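PDB 3UBF: neural-cadherin from Drosophila melanogaster, which mediates calcium-dependent cell adhesion by binding to itself on neighbouring cells and is represented here by three consecutive extracellular cadherin repeats. Local coordinates for residues Asp70-Ile75 against Asn89-Ile94. Residues are numbered along the deposited sequence; the frame is centred on the assembly and turned at random.
Sequences DFWVII and NQRVII
F71 and V73 pair with V92 and Q90 across two antiparallel strands of a beta hairpin, the middle strands of a four-stranded sheet in the first of the cadherin repeats in this chain, a beta-sandwich domain. Each of the two is a hydrogen-bonded pair with a bond in both directions: V92 N reaches F71 O at 2.6 Å, while V73 N meets Q90 O at 2.8 Å.

The sheet face that carries F71, V73, Q90 and V92 is buried. V92 CB sits over the F71 ring, displaced toward the rim and 3.4 Å from CZ, as a CH-pi contact, and I94 CD1 comes in at the ring edge. F71 also touches V44 and V46 of strand 44-46. Q90 lays its CB against V73 CG2, and its NE2 is hydrogen-bonded to P5 O on strand 3-12.

The other face carries D70, W72 and R91, along with I74, N89 and I93. R91 CB stands almost centrally above the six-membered ring of W72, 3.7 Å from its centroid. With CG anti to the backbone N (chi1 -165°) and the chain extended to NE, R91 runs past the indole to D70. Cut back to an alanine, the residue would keep CB over the indole, but the D70 carboxylate would probably lose its cationic mate and W72 the packing of CG and CD against CE2 and CZ2. The salt bridge is side-on and nearly coplanar, the planes 5° apart: R91 NE bonds D70 OD1 at 3.2 Å and NH2 bonds OD2 at 2.8 Å, both through syn lone pairs.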
loop_
_atom_site.group_PDB
_atom_site.type_symbol
_atom_site.label_atom_id
_atom_site.label_comp_id
_atom_site.label_asym_id
_atom_site.label_seq_id
_atom_site.Cartn_x
_atom_site.Cartn_y
_atom_site.Cartn_z
ATOM N N ASP A 70 -18.247 -25.608 -6.649
ATOM C CA ASP A 70 -18.293 -27.044 -6.418
ATOM C C ASP A 70 -19.667 -27.557 -6.823
ATOM O O ASP A 70 -20.680 -27.192 -6.231
ATOM C CB ASP A 70 -17.986 -27.359 -4.939
ATOM C CG ASP A 70 -17.530 -28.809 -4.714
ATOM O OD1 ASP A 70 -17.632 -29.631 -5.655
ATOM O OD2 ASP A 70 -17.072 -29.130 -3.585
ATOM N N PHE A 71 -19.696 -28.403 -7.844
ATOM C CA PHE A 71 -20.958 -28.899 -8.377
ATOM C C PHE A 71 -20.782 -30.275 -8.990
ATOM O O PHE A 71 -19.664 -30.722 -9.227
ATOM C CB PHE A 71 -21.536 -27.925 -9.416
ATOM C CG PHE A 71 -20.641 -27.695 -10.596
ATOM C CD1 PHE A 71 -19.544 -26.849 -10.500
ATOM C CD2 PHE A 71 -20.889 -28.333 -11.806
ATOM C CE1 PHE A 71 -18.707 -26.636 -11.606
ATOM C CE2 PHE A 71 -20.057 -28.126 -12.917
ATOM C CZ PHE A 71 -18.967 -27.271 -12.816
ATOM N N TRP A 72 -21.907 -30.927 -9.248
ATOM C CA TRP A 72 -21.926 -32.242 -9.854
ATOM C C TRP A 72 -22.553 -32.167 -11.244
ATOM O O TRP A 72 -23.365 -31.290 -11.527
ATOM C CB TRP A 72 -22.720 -33.210 -8.972
ATOM C CG TRP A 72 -22.006 -33.668 -7.731
ATOM C CD1 TRP A 72 -21.888 -32.989 -6.561
ATOM C CD2 TRP A 72 -21.336 -34.920 -7.538
ATOM N NE1 TRP A 72 -21.175 -33.733 -5.648
ATOM C CE2 TRP A 72 -20.826 -34.924 -6.224
ATOM C CE3 TRP A 72 -21.113 -36.041 -8.354
ATOM C CZ2 TRP A 72 -20.104 -36.004 -5.700
ATOM C CZ3 TRP A 72 -20.390 -37.119 -7.829
ATOM C CH2 TRP A 72 -19.899 -37.088 -6.515
ATOM N N VAL A 73 -22.160 -33.086 -12.111
ATOM C CA VAL A 73 -22.785 -33.201 -13.415
ATOM C C VAL A 73 -23.325 -34.616 -13.622
ATOM O O VAL A 73 -22.830 -35.577 -13.035
ATOM C CB VAL A 73 -21.820 -32.805 -14.558
ATOM C CG1 VAL A 73 -21.270 -31.397 -14.321
ATOM C CG2 VAL A 73 -20.684 -33.813 -14.686
ATOM N N ILE A 74 -24.371 -34.716 -14.431
ATOM C CA ILE A 74 -24.932 -35.988 -14.850
ATOM C C ILE A 74 -24.582 -36.155 -16.322
ATOM O O ILE A 74 -24.795 -35.241 -17.127
ATOM C CB ILE A 74 -26.467 -36.040 -14.593
ATOM C CG1 ILE A 74 -26.769 -36.552 -13.181
ATOM C CG2 ILE A 74 -27.192 -36.916 -15.623
ATOM C CD1 ILE A 74 -26.293 -35.648 -12.062
ATOM N N ILE A 75 -24.005 -37.308 -16.649
ATOM C CA ILE A 75 -23.562 -37.631 -18.004
ATOM C C ILE A 75 -24.380 -38.816 -18.526
ATOM O O ILE A 75 -24.509 -39.844 -17.850
ATOM C CB ILE A 75 -22.043 -37.938 -18.032
ATOM C CG1 ILE A 75 -21.258 -36.747 -17.471
ATOM C CG2 ILE A 75 -21.571 -38.254 -19.443
ATOM C CD1 ILE A 75 -20.137 -37.129 -16.540
ATOM N N ASN A 89 -21.887 -39.879 -13.109
ATOM C CA ASN A 89 -21.869 -38.715 -12.233
ATOM C C ASN A 89 -20.442 -38.255 -12.039
ATOM O O ASN A 89 -19.546 -39.075 -11.852
ATOM C CB ASN A 89 -22.485 -39.050 -10.871
ATOM C CG ASN A 89 -23.901 -39.576 -10.986
ATOM O OD1 ASN A 89 -24.807 -38.869 -11.432
ATOM N ND2 ASN A 89 -24.099 -40.827 -10.589
ATOM N N GLN A 90 -20.227 -36.946 -12.093
ATOM C CA GLN A 90 -18.896 -36.402 -11.882
ATOM C C GLN A 90 -18.927 -35.087 -11.124
ATOM O O GLN A 90 -19.643 -34.145 -11.491
ATOM C CB GLN A 90 -18.170 -36.218 -13.207
ATOM C CG GLN A 90 -16.689 -35.945 -13.062
ATOM C CD GLN A 90 -16.093 -35.410 -14.331
ATOM O OE1 GLN A 90 -16.810 -34.908 -15.189
ATOM N NE2 GLN A 90 -14.775 -35.499 -14.459
ATOM N N ARG A 91 -18.130 -35.035 -10.067
ATOM C CA ARG A 91 -17.984 -33.838 -9.275
ATOM C C ARG A 91 -17.006 -32.895 -9.967
ATOM O O ARG A 91 -15.976 -33.327 -10.499
ATOM C CB ARG A 91 -17.496 -34.204 -7.878
ATOM C CG ARG A 91 -17.632 -33.107 -6.856
ATOM C CD ARG A 91 -17.172 -33.619 -5.509
ATOM N NE ARG A 91 -17.142 -32.563 -4.505
ATOM C CZ ARG A 91 -16.795 -32.741 -3.233
ATOM N NH1 ARG A 91 -16.441 -33.942 -2.783
ATOM N NH2 ARG A 91 -16.799 -31.708 -2.406
ATOM N N VAL A 92 -17.351 -31.610 -9.988
ATOM C CA VAL A 92 -16.460 -30.590 -10.524
ATOM C C VAL A 92 -16.129 -29.585 -9.429
ATOM O O VAL A 92 -17.027 -29.029 -8.773
ATOM C CB VAL A 92 -17.047 -29.882 -11.763
ATOM C CG1 VAL A 92 -15.984 -29.022 -12.443
ATOM C CG2 VAL A 92 -17.607 -30.888 -12.756
ATOM N N ILE A 93 -14.831 -29.386 -9.214
ATOM C CA ILE A 93 -14.337 -28.424 -8.230
ATOM C C ILE A 93 -13.454 -27.424 -8.944
ATOM O O ILE A 93 -12.320 -27.739 -9.306
ATOM C CB ILE A 93 -13.524 -29.098 -7.083
ATOM C CG1 ILE A 93 -14.252 -30.329 -6.518
ATOM C CG2 ILE A 93 -13.243 -28.098 -5.965
ATOM C CD1 ILE A 93 -13.506 -31.030 -5.368
ATOM N N ILE A 94 -13.983 -26.227 -9.167
ATOM C CA ILE A 94 -13.201 -25.144 -9.733
ATOM C C ILE A 94 -12.622 -24.371 -8.566
ATOM O O ILE A 94 -13.348 -23.672 -7.867
ATOM C CB ILE A 94 -14.066 -24.182 -10.574
ATOM C CG1 ILE A 94 -14.741 -24.912 -11.741
ATOM C CG2 ILE A 94 -13.227 -22.997 -11.081
ATOM C CD1 ILE A 94 -15.932 -24.149 -12.324
#